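Local structure of glutathione S-transferase (Bombyx mori, 3AY8) at residues P10-A24 with P194-F206. The protein probably catalyses the conjugation of glutathione to electrophilic compounds, as a homodimeric cytosolic enzyme of the glutathione transferase family. Numbering follows the deposited sequence.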
loop_
_atom_site.group_PDB
_atom_site.type_symbol
_atom_site.label_atom_id
_atom_site.label_comp_id
_atom_site.label_asym_id
_atom_site.label_seq_id
_atom_site.Cartn_x
_atom_site.Cartn_y
_atom_site.Cartn_z
ATOM N N PRO A 10 11.823 -1.959 -16.577
ATOM C CA PRO A 10 10.852 -2.955 -17.050
ATOM C C PRO A 10 10.759 -4.210 -16.183
ATOM O O PRO A 10 9.737 -4.868 -16.184
ATOM C CB PRO A 10 11.347 -3.303 -18.457
ATOM C CG PRO A 10 12.088 -2.071 -18.901
ATOM C CD PRO A 10 12.756 -1.553 -17.649
ATOM N N VAL A 11 11.805 -4.519 -15.435
ATOM C CA VAL A 11 11.806 -5.695 -14.564
ATOM C C VAL A 11 10.850 -5.557 -13.370
ATOM O O VAL A 11 10.306 -6.558 -12.877
ATOM C CB VAL A 11 13.238 -5.994 -14.062
ATOM C CG1 VAL A 11 13.244 -7.007 -12.902
ATOM C CG2 VAL A 11 14.109 -6.495 -15.222
ATOM N N SER A 12 10.655 -4.318 -12.918
ATOM C CA SER A 12 9.916 -4.053 -11.697
ATOM C C SER A 12 8.419 -4.085 -11.918
ATOM O O SER A 12 7.901 -3.376 -12.777
ATOM C CB SER A 12 10.341 -2.703 -11.107
ATOM O OG SER A 12 9.321 -2.171 -10.308
ATOM N N GLY A 13 7.727 -4.910 -11.132
ATOM C CA GLY A 13 6.262 -4.939 -11.152
ATOM C C GLY A 13 5.604 -3.565 -11.000
ATOM O O GLY A 13 4.786 -3.170 -11.840
ATOM N N PRO A 14 5.919 -2.843 -9.905
ATOM C CA PRO A 14 5.320 -1.508 -9.696
ATOM C C PRO A 14 5.625 -0.544 -10.844
ATOM O O PRO A 14 4.756 0.213 -11.256
ATOM C CB PRO A 14 5.960 -1.038 -8.381
ATOM C CG PRO A 14 6.180 -2.336 -7.625
ATOM C CD PRO A 14 6.652 -3.305 -8.708
ATOM N N SER A 15 6.846 -0.581 -11.371
ATOM C CA SER A 15 7.181 0.244 -12.536
ATOM C C SER A 15 6.308 -0.146 -13.726
ATOM O O SER A 15 5.768 0.722 -14.409
ATOM C CB SER A 15 8.680 0.158 -12.870
ATOM O OG SER A 15 9.091 1.293 -13.610
ATOM N N ARG A 16 6.116 -1.450 -13.934
ATOM C CA ARG A 16 5.258 -1.925 -15.016
ATOM C C ARG A 16 3.793 -1.528 -14.820
ATOM O O ARG A 16 3.100 -1.227 -15.788
ATOM C CB ARG A 16 5.412 -3.438 -15.225
ATOM C CG ARG A 16 6.604 -3.802 -16.135
ATOM C CD ARG A 16 6.716 -5.314 -16.365
ATOM N NE ARG A 16 7.378 -6.010 -15.252
ATOM C CZ ARG A 16 6.737 -6.730 -14.328
ATOM N NH1 ARG A 16 7.415 -7.316 -13.347
ATOM N NH2 ARG A 16 5.420 -6.876 -14.392
ATOM N N GLY A 17 3.343 -1.495 -13.562
ATOM C CA GLY A 17 1.970 -1.086 -13.237
ATOM C C GLY A 17 1.690 0.371 -13.571
ATOM O O GLY A 17 0.597 0.718 -14.033
ATOM N N ALA A 18 2.672 1.225 -13.325
ATOM C CA ALA A 18 2.568 2.644 -13.693
ATOM C C ALA A 18 2.495 2.819 -15.215
ATOM O O ALA A 18 1.669 3.599 -15.714
ATOM C CB ALA A 18 3.742 3.434 -13.111
ATOM N N LEU A 19 3.339 2.096 -15.957
ATOM C CA LEU A 19 3.318 2.191 -17.431
ATOM C C LEU A 19 2.020 1.634 -18.013
ATOM O O LEU A 19 1.406 2.241 -18.905
ATOM C CB LEU A 19 4.559 1.532 -18.060
ATOM C CG LEU A 19 4.674 1.584 -19.595
ATOM C CD1 LEU A 19 4.612 2.998 -20.159
ATOM C CD2 LEU A 19 5.938 0.865 -20.092
ATOM N N LEU A 20 1.574 0.494 -17.484
ATOM C CA LEU A 20 0.304 -0.079 -17.908
ATOM C C LEU A 20 -0.855 0.904 -17.757
ATOM O O LEU A 20 -1.766 0.917 -18.587
ATOM C CB LEU A 20 0.006 -1.365 -17.129
ATOM C CG LEU A 20 0.623 -2.683 -17.633
ATOM C CD1 LEU A 20 0.525 -3.751 -16.550
ATOM C CD2 LEU A 20 -0.049 -3.181 -18.928
ATOM N N ALA A 21 -0.843 1.690 -16.678
ATOM C CA ALA A 21 -1.877 2.713 -16.466
ATOM C C ALA A 21 -1.787 3.786 -17.556
ATOM O O ALA A 21 -2.806 4.195 -18.106
ATOM C CB ALA A 21 -1.741 3.351 -15.086
ATOM N N ALA A 22 -0.573 4.243 -17.844
ATOM C CA ALA A 22 -0.357 5.207 -18.936
ATOM C C ALA A 22 -0.871 4.639 -20.274
ATOM O O ALA A 22 -1.559 5.337 -21.009
ATOM C CB ALA A 22 1.117 5.599 -19.033
ATOM N N ARG A 23 -0.583 3.365 -20.557
ATOM C CA ARG A 23 -1.096 2.716 -21.783
ATOM C C ARG A 23 -2.621 2.661 -21.791
ATOM O O ARG A 23 -3.242 2.925 -22.817
ATOM C CB ARG A 23 -0.538 1.298 -21.975
ATOM C CG ARG A 23 0.999 1.166 -21.970
ATOM C CD ARG A 23 1.680 2.200 -22.858
ATOM N NE ARG A 23 3.057 1.854 -23.218
ATOM C CZ ARG A 23 3.849 2.656 -23.926
ATOM N NH1 ARG A 23 3.413 3.844 -24.327
ATOM N NH2 ARG A 23 5.070 2.281 -24.240
ATOM N N ALA A 24 -3.215 2.325 -20.643
ATOM C CA ALA A 24 -4.665 2.164 -20.548
ATOM C C ALA A 24 -5.423 3.467 -20.805
ATOM O O ALA A 24 -6.415 3.465 -21.534
ATOM C CB ALA A 24 -5.057 1.572 -19.192
ATOM N N PRO A 194 -4.293 -2.632 -22.947
ATOM C CA PRO A 194 -3.245 -1.936 -23.697
ATOM C C PRO A 194 -1.881 -2.125 -23.016
ATOM O O PRO A 194 -1.773 -2.033 -21.790
ATOM C CB PRO A 194 -3.689 -0.465 -23.638
ATOM C CG PRO A 194 -5.197 -0.530 -23.442
ATOM C CD PRO A 194 -5.419 -1.742 -22.589
ATOM N N GLY A 195 -0.863 -2.439 -23.810
ATOM C CA GLY A 195 0.489 -2.613 -23.300
ATOM C C GLY A 195 0.756 -3.890 -22.520
ATOM O O GLY A 195 1.782 -4.003 -21.857
ATOM N N ALA A 196 -0.116 -4.863 -22.657
ATOM C CA ALA A 196 0.081 -6.127 -22.004
ATOM C C ALA A 196 1.345 -6.892 -22.419
ATOM O O ALA A 196 1.996 -7.375 -21.561
ATOM C CB ALA A 196 -1.086 -6.957 -22.155
ATOM N N PRO A 197 1.699 -6.963 -23.705
ATOM C CA PRO A 197 2.927 -7.633 -24.133
ATOM C C PRO A 197 4.151 -6.980 -23.601
ATOM O O PRO A 197 5.059 -7.654 -23.257
ATOM C CB PRO A 197 2.928 -7.482 -25.659
ATOM C CG PRO A 197 1.609 -7.379 -26.000
ATOM C CD PRO A 197 0.814 -6.765 -24.845
ATOM N N GLU A 198 4.134 -5.667 -23.569
ATOM C CA GLU A 198 5.211 -4.902 -23.042
ATOM C C GLU A 198 5.357 -5.271 -21.572
ATOM O O GLU A 198 6.433 -5.476 -21.099
ATOM C CB GLU A 198 4.929 -3.413 -23.252
ATOM C CG GLU A 198 5.873 -2.422 -22.664
ATOM C CD GLU A 198 5.459 -0.979 -22.946
ATOM O OE1 GLU A 198 4.323 -0.619 -22.718
ATOM O OE2 GLU A 198 6.287 -0.212 -23.392
ATOM N N ASN A 199 4.249 -5.407 -20.874
ATOM C CA ASN A 199 4.318 -5.873 -19.485
ATOM C C ASN A 199 4.844 -7.298 -19.365
ATOM O O ASN A 199 5.706 -7.585 -18.529
ATOM C CB ASN A 199 2.957 -5.786 -18.805
ATOM C CG ASN A 199 2.966 -6.450 -17.445
ATOM O OD1 ASN A 199 3.552 -5.938 -16.507
ATOM N ND2 ASN A 199 2.380 -7.633 -17.362
ATOM N N GLU A 200 4.319 -8.187 -20.204
ATOM C CA GLU A 200 4.719 -9.601 -20.186
ATOM C C GLU A 200 6.214 -9.794 -20.419
ATOM O O GLU A 200 6.845 -10.674 -19.810
ATOM C CB GLU A 200 3.910 -10.395 -21.221
ATOM C CG GLU A 200 2.433 -10.564 -20.866
ATOM C CD GLU A 200 2.215 -11.472 -19.654
ATOM O OE1 GLU A 200 3.086 -12.321 -19.385
ATOM O OE2 GLU A 200 1.178 -11.342 -18.970
ATOM N N ASP A 201 6.797 -8.962 -21.285
ATOM C CA ASP A 201 8.237 -9.051 -21.568
ATOM C C ASP A 201 9.074 -8.690 -20.346
ATOM O O ASP A 201 10.057 -9.374 -20.037
ATOM C CB ASP A 201 8.623 -8.161 -22.762
ATOM C CG ASP A 201 8.189 -8.751 -24.089
ATOM O OD1 ASP A 201 8.281 -9.987 -24.249
ATOM O OD2 ASP A 201 7.742 -7.991 -24.971
ATOM N N GLY A 202 8.698 -7.609 -19.655
ATOM C CA GLY A 202 9.400 -7.214 -18.424
ATOM C C GLY A 202 9.215 -8.231 -17.298
ATOM O O GLY A 202 10.157 -8.526 -16.549
ATOM N N ALA A 203 7.994 -8.746 -17.166
ATOM C CA ALA A 203 7.693 -9.793 -16.180
ATOM C C ALA A 203 8.549 -11.041 -16.424
ATOM O O ALA A 203 9.082 -11.622 -15.487
ATOM C CB ALA A 203 6.191 -10.143 -16.201
ATOM N N ARG A 204 8.698 -11.424 -17.692
ATOM C CA ARG A 204 9.539 -12.563 -18.058
ATOM C C ARG A 204 10.998 -12.341 -17.681
ATOM O O ARG A 204 11.652 -13.264 -17.219
ATOM C CB ARG A 204 9.407 -12.907 -19.543
ATOM C CG ARG A 204 9.893 -14.338 -19.886
ATOM C CD ARG A 204 9.195 -14.889 -21.133
ATOM N NE ARG A 204 9.213 -13.897 -22.199
ATOM C CZ ARG A 204 8.146 -13.264 -22.677
ATOM N NH1 ARG A 204 8.312 -12.365 -23.629
ATOM N NH2 ARG A 204 6.926 -13.532 -22.225
ATOM N N THR A 205 11.503 -11.119 -17.853
ATOM C CA THR A 205 12.866 -10.805 -17.417
ATOM C C THR A 205 12.965 -10.949 -15.891
ATOM O O THR A 205 13.919 -11.530 -15.396
ATOM C CB THR A 205 13.306 -9.382 -17.838
ATOM O OG1 THR A 205 13.079 -9.200 -19.231
ATOM C CG2 THR A 205 14.777 -9.167 -17.570
ATOM N N PHE A 206 11.975 -10.422 -15.165
ATOM C CA PHE A 206 11.908 -10.567 -13.697
ATOM C C PHE A 206 11.900 -12.055 -13.340
ATOM O O PHE A 206 12.718 -12.512 -12.532
ATOM C CB PHE A 206 10.659 -9.866 -13.124
ATOM C CG PHE A 206 10.427 -10.110 -11.643
ATOM C CD1 PHE A 206 11.077 -9.325 -10.681
ATOM C CD2 PHE A 206 9.541 -11.106 -11.212
ATOM C CE1 PHE A 206 10.850 -9.535 -9.299
ATOM C CE2 PHE A 206 9.311 -11.332 -9.846
ATOM C CZ PHE A 206 9.967 -10.552 -8.887
HETATM O O HOH W 1 -3.323 -1.305 -19.727
#
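Arg16 points from helix 13-24 into a hole formed by Asn199, Gly202, Ala203 and Phe206 of helix 196-206. The two helices run antiparallel and join the thioredoxin-like N-terminal domain to the helical C-terminal domain. The buried part is tight. A bend at chi3 (-81°) turns the guanidinium toward the loop before its own helix. Arg16 NH2 reaches Asn199 OD1 at 3.0 Å in a nearly straight bond within the guanidinium plane, although the amide plane is tilted by 52°. Arg16 NE bonds to Pro10 O (2.8 Å) and Arg16 NH1 to Val11 O (3.0 Å). Ala203 N lies above one face of the guanidinium, and Ser12 O and Gly13 CA above the opposite face, all near its rim. Gly202 has room for no side chain: its CA lies 3.3 Å from Pro10 O in a CH...O contact, and a CB would clash with that oxygen and with Arg16 CD. Beside this, Val11 CG1 packs on Phe206 CB, and Leu20 CD1 meets the Asn199 amide. Helix 158-173 adds Ser169 and Ala165 as further partners of Arg16. A leucine in place of Arg16 would probably leave Asn199 OD1 and the Pro10 and Val11 carbonyls without their shared donor group.

The other end is looser and partly exposed. The extended Glu198 side chain meets Arg23 side-on: Arg23 NE bonds to Glu198 OE1 (2.8 Å) and Arg23 NH2 to Glu198 OE2 (2.9 Å), both oxygens using syn lone pairs. The guanidinium and carboxylate planes are nearly coplanar, 11° apart. Arg23 NH1 also bonds to a glycerol, probably from the crystallisation liquor. Nearby, a water bridges Leu20 O and Pro194 O. At this interdomain joint the buried Arg16 charge is probably spread over neutral carbonyl, amide and hydroxyl oxygens, while the Arg23 charge is likely to be offset by Glu198.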